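PDB 4RY1: periplasmic solute binding protein from Pectobacterium atrosepticum, which probably binds a sugar in the periplasm and delivers it to an ABC-type transporter, as other family 1 solute-binding proteins do. Local coordinates for residues 62-67 with 289-294. Numbering follows the deposited sequence.
Sequences MRIDWN and LFAISK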
loop_
_atom_site.group_PDB
_atom_site.type_symbol
_atom_site.label_atom_id
_atom_site.label_comp_id
_atom_site.label_asym_id
_atom_site.label_seq_id
_atom_site.Cartn_x
_atom_site.Cartn_y
_atom_site.Cartn_z
ATOM N N MET A 62 -1.926 6.191 -17.417
ATOM C CA MET A 62 -1.397 6.665 -16.133
ATOM C C MET A 62 -1.361 5.530 -15.127
ATOM O O MET A 62 -2.364 4.845 -14.923
ATOM C CB MET A 62 -2.314 7.738 -15.552
ATOM C CG MET A 62 -2.451 9.002 -16.395
ATOM S SD MET A 62 -4.028 9.956 -16.138
ATOM C CE MET A 62 -5.051 8.946 -17.258
ATOM N N ARG A 63 -0.252 5.396 -14.417
ATOM C CA ARG A 63 -0.287 4.645 -13.154
ATOM C C ARG A 63 -1.001 5.523 -12.115
ATOM O O ARG A 63 -0.694 6.704 -11.996
ATOM C CB ARG A 63 1.093 4.281 -12.651
ATOM C CG ARG A 63 1.116 3.278 -11.506
ATOM C CD ARG A 63 2.487 3.211 -10.859
ATOM N NE ARG A 63 2.528 2.321 -9.700
ATOM C CZ ARG A 63 3.065 1.103 -9.681
ATOM N NH1 ARG A 63 3.609 0.597 -10.772
ATOM N NH2 ARG A 63 3.048 0.417 -8.538
ATOM N N ILE A 64 -1.943 4.936 -11.392
ATOM C CA ILE A 64 -2.649 5.631 -10.344
ATOM C C ILE A 64 -2.798 4.721 -9.137
ATOM O O ILE A 64 -2.787 3.500 -9.261
ATOM C CB ILE A 64 -4.033 6.133 -10.774
ATOM C CG1 ILE A 64 -4.941 4.976 -11.196
ATOM C CG2 ILE A 64 -3.930 7.203 -11.863
ATOM C CD1 ILE A 64 -6.395 5.386 -11.351
ATOM N N ASP A 65 -2.880 5.313 -7.961
ATOM C CA ASP A 65 -3.251 4.583 -6.765
ATOM C C ASP A 65 -4.775 4.412 -6.711
ATOM O O ASP A 65 -5.540 5.316 -7.081
ATOM C CB ASP A 65 -2.707 5.276 -5.503
ATOM C CG ASP A 65 -1.588 4.502 -4.786
ATOM O OD1 ASP A 65 -1.177 3.391 -5.178
ATOM O OD2 ASP A 65 -1.090 5.044 -3.796
ATOM N N TRP A 66 -5.209 3.256 -6.206
ATOM C CA TRP A 66 -6.646 2.964 -6.043
ATOM C C TRP A 66 -7.367 4.018 -5.206
ATOM O O TRP A 66 -8.517 4.392 -5.477
ATOM C CB TRP A 66 -6.805 1.564 -5.448
ATOM C CG TRP A 66 -8.141 1.211 -4.905
ATOM C CD1 TRP A 66 -9.218 0.757 -5.601
ATOM C CD2 TRP A 66 -8.509 1.211 -3.533
ATOM N NE1 TRP A 66 -10.253 0.500 -4.734
ATOM C CE2 TRP A 66 -9.826 0.758 -3.457
ATOM C CE3 TRP A 66 -7.839 1.545 -2.350
ATOM C CZ2 TRP A 66 -10.489 0.624 -2.248
ATOM C CZ3 TRP A 66 -8.498 1.408 -1.157
ATOM C CH2 TRP A 66 -9.805 0.954 -1.116
ATOM N N ASN A 67 -6.692 4.502 -4.186
ATOM C CA ASN A 67 -7.301 5.468 -3.280
ATOM C C ASN A 67 -7.398 6.868 -3.857
ATOM O O ASN A 67 -7.936 7.762 -3.186
ATOM C CB ASN A 67 -6.548 5.444 -1.965
ATOM C CG ASN A 67 -5.071 5.424 -2.160
ATOM O OD1 ASN A 67 -4.497 4.422 -2.658
ATOM N ND2 ASN A 67 -4.429 6.489 -1.786
ATOM N N LEU A 289 -3.090 0.896 -10.326
ATOM C CA LEU A 289 -3.925 0.637 -11.496
ATOM C C LEU A 289 -3.275 1.321 -12.671
ATOM O O LEU A 289 -2.580 2.316 -12.482
ATOM C CB LEU A 289 -5.336 1.257 -11.361
ATOM C CG LEU A 289 -6.085 1.128 -10.033
ATOM C CD1 LEU A 289 -7.364 1.965 -10.032
ATOM C CD2 LEU A 289 -6.463 -0.292 -9.838
ATOM N N PHE A 290 -3.547 0.827 -13.877
ATOM C CA PHE A 290 -3.353 1.628 -15.080
ATOM C C PHE A 290 -4.710 2.130 -15.548
ATOM O O PHE A 290 -5.653 1.344 -15.698
ATOM C CB PHE A 290 -2.700 0.849 -16.223
ATOM C CG PHE A 290 -1.206 0.698 -16.104
ATOM C CD1 PHE A 290 -0.368 1.800 -15.929
ATOM C CD2 PHE A 290 -0.620 -0.557 -16.239
ATOM C CE1 PHE A 290 1.015 1.642 -15.834
ATOM C CE2 PHE A 290 0.746 -0.701 -16.161
ATOM C CZ PHE A 290 1.564 0.380 -15.943
ATOM N N ALA A 291 -4.782 3.447 -15.765
ATOM C CA ALA A 291 -5.977 4.129 -16.274
ATOM C C ALA A 291 -5.656 4.776 -17.613
ATOM O O ALA A 291 -4.528 5.161 -17.868
ATOM C CB ALA A 291 -6.426 5.198 -15.287
ATOM N N ILE A 292 -6.675 4.884 -18.454
ATOM C CA ILE A 292 -6.606 5.589 -19.741
ATOM C C ILE A 292 -7.289 6.965 -19.608
ATOM O O ILE A 292 -8.346 7.081 -19.011
ATOM C CB ILE A 292 -7.258 4.772 -20.869
ATOM C CG1 ILE A 292 -6.514 3.448 -21.058
ATOM C CG2 ILE A 292 -7.311 5.553 -22.175
ATOM C CD1 ILE A 292 -7.137 2.496 -22.070
ATOM N N SER A 293 -6.653 7.975 -20.194
ATOM C CA SER A 293 -7.176 9.339 -20.183
ATOM C C SER A 293 -8.556 9.381 -20.787
ATOM O O SER A 293 -8.783 8.792 -21.834
ATOM C CB SER A 293 -6.290 10.279 -20.986
ATOM O OG SER A 293 -6.957 11.525 -21.184
ATOM N N LYS A 294 -9.453 10.120 -20.130
ATOM C CA LYS A 294 -10.853 10.191 -20.533
ATOM C C LYS A 294 -10.931 10.598 -21.993
ATOM O O LYS A 294 -11.748 10.055 -22.739
ATOM C CB LYS A 294 -11.676 11.149 -19.645
ATOM C CG LYS A 294 -13.194 10.899 -19.748
ATOM C CD LYS A 294 -14.046 11.888 -18.968
ATOM C CE LYS A 294 -15.501 11.410 -18.832
ATOM N NZ LYS A 294 -16.340 12.346 -18.028
#
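Leu289 and Ile64 form an antiparallel hydrogen-bonded pair between strands 61-64 and 284-292, an example of register deciding which side chains meet. Each residue donates its N-H to the other's carbonyl, Leu289 N lying 2.8 Å from Ile64 O. On the same face of the sheet CG1 of Ile64 rests 3.7 Å from Leu289 CB. With chi1 at 61° that branch sits between backbone N and carbonyl carbon, and it carries Ile64 CD1 on to Leu289 CD1 and to within 3.9 Å of Ala291 CB. In the periplasmic binding protein fold, this pairing joins strand 61-64, which also runs parallel to strand 3-10, to a strand that returns more than 200 residues later. Met62 and Ala291 form a second such pair, with Met62 N 2.8 Å from Ala291 O (166° at the hydrogen) and Ala291 N bonded back to Met62 O. The Met62 chain bends at chi3 (-83°), laying CE against the backbone of Ser293, 3.5 Å from Ser293 N; Leu49 of helix 45-55 touches both Met62 and Ile64. The opposite face carries Arg63 and Phe290, where Arg63 CB approaches Phe290 CE1 at 4.1 Å, while the extended chain carries its guanidinium to a cation-pi contact with Trp10.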